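Local coordinates for protein methylxanthine N3-demethylase NdmB (PDB 6ICL) that removes the N3-methyl group of theobromine and related methylxanthines as formaldehyde, working as a Rieske-type oxygenase in bacterial caffeine degradation, at residues 244-252 with 259-267. Sequence-based numbering, arbitrary orientation.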
ATOM      1  N   PRO A 244     -16.559  36.096  22.334  1.00 81.63           N
ATOM      2  CA  PRO A 244     -16.206  37.325  23.060  1.00 82.77           C
ATOM      3  C   PRO A 244     -15.274  38.231  22.249  1.00 80.21           C
ATOM      4  O   PRO A 244     -14.398  37.739  21.542  1.00 81.86           O
ATOM      5  CB  PRO A 244     -15.506  36.799  24.317  1.00 81.36           C
ATOM      6  CG  PRO A 244     -14.879  35.515  23.876  1.00 79.45           C
ATOM      7  CD  PRO A 244     -15.819  34.924  22.838  1.00 81.99           C
ATOM      8  N   MET A 245     -15.456  39.541  22.358  1.00 76.41           N
ATOM      9  CA  MET A 245     -14.771  40.475  21.478  1.00 69.36           C
ATOM     10  C   MET A 245     -13.393  40.861  22.026  1.00 69.17           C
ATOM     11  O   MET A 245     -13.134  40.816  23.236  1.00 66.61           O
ATOM     12  CB  MET A 245     -15.636  41.718  21.265  1.00 71.52           C
ATOM     13  CG  MET A 245     -16.079  41.941  19.824  1.00 76.28           C
ATOM     14  SD  MET A 245     -17.006  40.549  19.141  1.00 91.78           S
ATOM     15  CE  MET A 245     -18.422  40.506  20.242  1.00 83.36           C
ATOM     16  N   GLY A 246     -12.503  41.244  21.110  1.00 59.17           N
ATOM     17  CA  GLY A 246     -11.143  41.570  21.491  1.00 55.86           C
ATOM     18  C   GLY A 246     -10.437  42.383  20.429  1.00 55.61           C
ATOM     19  O   GLY A 246     -10.962  42.624  19.340  1.00 55.76           O
ATOM     20  N   ASP A 247      -9.236  42.832  20.776  1.00 51.84           N
ATOM     21  CA  ASP A 247      -8.358  43.507  19.831  1.00 55.11           C
ATOM     22  C   ASP A 247      -7.316  42.529  19.309  1.00 49.81           C
ATOM     23  O   ASP A 247      -6.937  41.583  19.999  1.00 46.34           O
ATOM     24  CB  ASP A 247      -7.637  44.695  20.472  1.00 53.32           C
ATOM     25  CG  ASP A 247      -8.537  45.909  20.631  1.00 61.21           C
ATOM     26  OD1 ASP A 247      -9.387  46.143  19.744  1.00 66.87           O
ATOM     27  OD2 ASP A 247      -8.386  46.623  21.641  1.00 68.93           O
ATOM     28  N   PHE A 248      -6.822  42.810  18.105  1.00 46.09           N
ATOM     29  CA  PHE A 248      -5.844  41.984  17.406  1.00 42.96           C
ATOM     30  C   PHE A 248      -4.640  42.859  17.085  1.00 44.14           C
ATOM     31  O   PHE A 248      -4.714  43.741  16.222  1.00 46.02           O
ATOM     32  CB  PHE A 248      -6.457  41.375  16.147  1.00 42.01           C
ATOM     33  CG  PHE A 248      -7.690  40.551  16.422  1.00 49.93           C
ATOM     34  CD1 PHE A 248      -8.952  41.145  16.450  1.00 52.52           C
ATOM     35  CD2 PHE A 248      -7.587  39.191  16.672  1.00 44.40           C
ATOM     36  CE1 PHE A 248     -10.086  40.393  16.724  1.00 55.66           C
ATOM     37  CE2 PHE A 248      -8.712  38.433  16.947  1.00 46.32           C
ATOM     38  CZ  PHE A 248      -9.963  39.027  16.972  1.00 52.32           C
ATOM     39  N   THR A 249      -3.539  42.621  17.780  1.00 39.18           N
ATOM     40  CA  THR A 249      -2.339  43.431  17.657  1.00 40.49           C
ATOM     41  C   THR A 249      -1.244  42.580  17.030  1.00 39.69           C
ATOM     42  O   THR A 249      -0.806  41.590  17.625  1.00 38.38           O
ATOM     43  CB  THR A 249      -1.916  43.952  19.032  1.00 43.49           C
ATOM     44  OG1 THR A 249      -3.041  44.578  19.668  1.00 43.05           O
ATOM     45  CG2 THR A 249      -0.798  44.948  18.899  1.00 44.24           C
ATOM     46  N   TYR A 250      -0.789  42.978  15.844  1.00 44.13           N
ATOM     47  CA  TYR A 250       0.171  42.208  15.066  1.00 39.87           C
ATOM     48  C   TYR A 250       1.535  42.868  15.098  1.00 45.17           C
ATOM     49  O   TYR A 250       1.668  44.050  14.765  1.00 40.58           O
ATOM     50  CB  TYR A 250      -0.265  42.069  13.610  1.00 39.54           C
ATOM     51  CG  TYR A 250      -1.539  41.290  13.403  1.00 40.51           C
ATOM     52  CD1 TYR A 250      -2.772  41.885  13.622  1.00 38.78           C
ATOM     53  CD2 TYR A 250      -1.509  39.970  12.940  1.00 39.06           C
ATOM     54  CE1 TYR A 250      -3.937  41.212  13.412  1.00 42.67           C
ATOM     55  CE2 TYR A 250      -2.679  39.268  12.736  1.00 37.11           C
ATOM     56  CZ  TYR A 250      -3.901  39.903  12.976  1.00 41.94           C
ATOM     57  OH  TYR A 250      -5.099  39.252  12.797  1.00 41.37           O
ATOM     58  N   ARG A 251       2.549  42.087  15.468  1.00 38.69           N
ATOM     59  CA  ARG A 251       3.940  42.426  15.221  1.00 37.96           C
ATOM     60  C   ARG A 251       4.522  41.305  14.380  1.00 42.13           C
ATOM     61  O   ARG A 251       4.518  40.142  14.801  1.00 40.31           O
ATOM     62  CB  ARG A 251       4.716  42.603  16.526  1.00 42.44           C
ATOM     63  CG  ARG A 251       4.244  43.805  17.358  1.00 44.75           C
ATOM     64  CD  ARG A 251       5.109  43.964  18.605  1.00 41.49           C
ATOM     65  NE  ARG A 251       6.536  44.035  18.279  1.00 44.76           N
ATOM     66  CZ  ARG A 251       7.483  44.231  19.190  1.00 42.53           C
ATOM     67  NH1 ARG A 251       7.135  44.371  20.461  1.00 45.31           N
ATOM     68  NH2 ARG A 251       8.764  44.300  18.842  1.00 42.71           N
ATOM     69  N   CYS A 252       5.008  41.651  13.193  1.00 41.32           N
ATOM     70  CA  CYS A 252       5.288  40.682  12.138  1.00 36.64           C
ATOM     71  C   CYS A 252       6.717  40.868  11.668  1.00 43.13           C
ATOM     72  O   CYS A 252       6.939  41.651  10.738  1.00 40.64           O
ATOM     73  CB  CYS A 252       4.307  40.864  10.975  1.00 34.49           C
ATOM     74  SG  CYS A 252       2.598  40.505  11.376  1.00 39.72           S
ATOM     75  N   ASN A 259       3.250  37.625  15.010  1.00 39.45           N
ATOM     76  CA  ASN A 259       2.898  37.531  16.417  1.00 35.91           C
ATOM     77  C   ASN A 259       1.553  38.229  16.587  1.00 42.72           C
ATOM     78  O   ASN A 259       1.461  39.455  16.432  1.00 38.19           O
ATOM     79  CB  ASN A 259       3.982  38.161  17.298  1.00 38.94           C
ATOM     80  CG  ASN A 259       3.698  37.991  18.776  1.00 43.12           C
ATOM     81  OD1 ASN A 259       4.145  37.018  19.406  1.00 44.32           O
ATOM     82  ND2 ASN A 259       2.939  38.928  19.345  1.00 42.27           N
ATOM     83  N   LEU A 260       0.501  37.445  16.875  1.00 39.03           N
ATOM     84  CA  LEU A 260      -0.847  37.975  17.033  1.00 39.99           C
ATOM     85  C   LEU A 260      -1.201  37.978  18.511  1.00 43.16           C
ATOM     86  O   LEU A 260      -1.395  36.917  19.117  1.00 37.58           O
ATOM     87  CB  LEU A 260      -1.882  37.175  16.247  1.00 38.86           C
ATOM     88  CG  LEU A 260      -3.314  37.552  16.670  1.00 43.05           C
ATOM     89  CD1 LEU A 260      -3.597  39.084  16.517  1.00 38.83           C
ATOM     90  CD2 LEU A 260      -4.371  36.711  15.933  1.00 39.54           C
ATOM     91  N   GLU A 261      -1.321  39.173  19.080  1.00 42.62           N
ATOM     92  CA  GLU A 261      -1.813  39.320  20.437  1.00 40.61           C
ATOM     93  C   GLU A 261      -3.311  39.583  20.394  1.00 43.45           C
ATOM     94  O   GLU A 261      -3.764  40.545  19.759  1.00 42.13           O
ATOM     95  CB  GLU A 261      -1.092  40.454  21.154  1.00 45.76           C
ATOM     96  CG  GLU A 261      -1.726  40.763  22.490  1.00 52.65           C
ATOM     97  CD  GLU A 261      -1.320  42.119  23.009  1.00 58.17           C
ATOM     98  OE1 GLU A 261      -0.268  42.208  23.680  1.00 62.63           O
ATOM     99  OE2 GLU A 261      -2.039  43.090  22.708  1.00 59.50           O
ATOM    100  N   ILE A 262      -4.084  38.718  21.038  1.00 44.98           N
ATOM    101  CA  ILE A 262      -5.517  38.933  21.190  1.00 44.67           C
ATOM    102  C   ILE A 262      -5.761  39.374  22.626  1.00 51.67           C
ATOM    103  O   ILE A 262      -5.448  38.639  23.569  1.00 52.06           O
ATOM    104  CB  ILE A 262      -6.335  37.681  20.861  1.00 45.31           C
ATOM    105  CG1 ILE A 262      -5.993  37.152  19.458  1.00 45.72           C
ATOM    106  CG2 ILE A 262      -7.817  37.998  20.980  1.00 44.00           C
ATOM    107  CD1 ILE A 262      -6.971  36.109  18.960  1.00 43.73           C
ATOM    108  N   LYS A 263      -6.293  40.582  22.794  1.00 51.66           N
ATOM    109  CA  LYS A 263      -6.654  41.117  24.104  1.00 54.89           C
ATOM    110  C   LYS A 263      -8.172  41.211  24.180  1.00 52.05           C
ATOM    111  O   LYS A 263      -8.790  41.900  23.369  1.00 52.97           O
ATOM    112  CB  LYS A 263      -6.001  42.479  24.332  1.00 57.49           C
ATOM    113  CG  LYS A 263      -6.195  43.053  25.733  1.00 66.50           C
ATOM    114  CD  LYS A 263      -5.538  44.417  25.825  1.00 79.91           C
ATOM    115  CE  LYS A 263      -5.956  45.167  27.080  1.00 96.67           C
ATOM    116  NZ  LYS A 263      -5.501  46.588  27.028  1.00101.37           N
ATOM    117  N   LEU A 264      -8.774  40.489  25.119  1.00 57.24           N
ATOM    118  CA  LEU A 264     -10.223  40.529  25.258  1.00 63.48           C
ATOM    119  C   LEU A 264     -10.673  41.885  25.800  1.00 65.76           C
ATOM    120  O   LEU A 264      -9.990  42.500  26.625  1.00 60.20           O
ATOM    121  CB  LEU A 264     -10.709  39.414  26.188  1.00 69.77           C
ATOM    122  CG  LEU A 264     -10.748  37.980  25.655  1.00 68.83           C
ATOM    123  CD1 LEU A 264     -11.367  37.930  24.261  1.00 65.69           C
ATOM    124  CD2 LEU A 264      -9.361  37.344  25.663  1.00 68.98           C
ATOM    125  N   TRP A 265     -11.827  42.351  25.314  1.00 62.13           N
ATOM    126  CA  TRP A 265     -12.396  43.607  25.792  1.00 63.43           C
ATOM    127  C   TRP A 265     -12.907  43.458  27.218  1.00 68.32           C
ATOM    128  O   TRP A 265     -12.461  44.164  28.131  1.00 67.86           O
ATOM    129  CB  TRP A 265     -13.521  44.053  24.866  1.00 57.44           C
ATOM    130  CG  TRP A 265     -13.047  44.545  23.551  1.00 55.26           C
ATOM    131  CD1 TRP A 265     -11.754  44.750  23.166  1.00 53.90           C
ATOM    132  CD2 TRP A 265     -13.864  44.900  22.431  1.00 56.69           C
ATOM    133  NE1 TRP A 265     -11.714  45.215  21.866  1.00 53.01           N
ATOM    134  CE2 TRP A 265     -12.997  45.317  21.395  1.00 57.01           C
ATOM    135  CE3 TRP A 265     -15.248  44.919  22.205  1.00 56.78           C
ATOM    136  CZ2 TRP A 265     -13.470  45.747  20.152  1.00 58.29           C
ATOM    137  CZ3 TRP A 265     -15.717  45.333  20.966  1.00 57.70           C
ATOM    138  CH2 TRP A 265     -14.828  45.744  19.954  1.00 60.83           C
ATOM    139  N   LYS A 266     -13.858  42.550  27.416  1.00 69.69           N
ATOM    140  CA  LYS A 266     -14.317  42.198  28.752  1.00 72.56           C
ATOM    141  C   LYS A 266     -13.212  41.415  29.439  1.00 75.58           C
ATOM    142  O   LYS A 266     -12.946  40.271  29.055  1.00 83.25           O
ATOM    143  CB  LYS A 266     -15.602  41.377  28.677  1.00 79.08           C
ATOM    144  CG  LYS A 266     -16.772  42.094  28.003  1.00 83.38           C
ATOM    145  CD  LYS A 266     -18.117  41.586  28.527  1.00 85.46           C
ATOM    146  CE  LYS A 266     -19.268  42.438  28.010  1.00 82.64           C
ATOM    147  NZ  LYS A 266     -20.520  42.152  28.756  1.00 87.44           N
ATOM    148  N   ASP A 267     -12.572  42.040  30.438  1.00 74.54           N
ATOM    149  CA  ASP A 267     -11.390  41.535  31.139  1.00 71.52           C
ATOM    150  C   ASP A 267     -10.155  41.961  30.349  1.00 74.05           C
ATOM    151  O   ASP A 267     -10.288  42.505  29.252  1.00 77.45           O
ATOM    152  CB  ASP A 267     -11.492  40.015  31.356  1.00 75.55           C
ATOM    153  CG  ASP A 267     -10.179  39.363  31.698  1.00 80.70           C
ATOM    154  OD1 ASP A 267      -9.321  40.021  32.335  1.00 84.09           O
ATOM    155  OD2 ASP A 267     -10.011  38.181  31.324  1.00 82.47           O
TER
HETATM  156  O   HOH W   1       1.848  41.390  18.508  1.00 40.11           O
HETATM  157  O   HOH W   2      -4.334  43.143  21.105  1.00 48.67           O
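The indole of Trp265 lies across the backbone where strand 246-253 begins, one face over Gly246 CA and the CB and CG of Met245; Met245 CB comes within 3.4 Å of Trp265 CE3. The backbone N of Trp265 donates an almost straight bond to Met245 O, while Trp265 NE1, at the ring edge, makes a weak one to Asp247 OD1 (3.3 Å), the carboxylate turned 71° from the indole plane. Further along, Leu260 sets CD1 over one face of the Tyr250 ring, 3.8 Å from its centroid, and the same methyl meets Phe248 CB at 3.7 Å. Leu260 carries the methyl there with its CG opposite its own backbone N (chi1 167°). Phe228 stacks with Tyr250, so replacing this tyrosine with alanine would probably leave both Leu260 CD1 and Phe228 without their aromatic partner. Phe248 runs alongside Ile262, Phe248 CE2 touching Ile262 CD1 at 3.5 Å. On the other face, a water donates to Thr249 O and accepts from Asn259 ND2, while Asn259 OD1 is bonded to the N of Ser164. Paired backbone bonds at Asp247-Lys263, Thr249-Glu261 and Arg251-Asn259 join the strands as an antiparallel beta hairpin, within the large antiparallel sheet of the Rieske oxygenase catalytic domain.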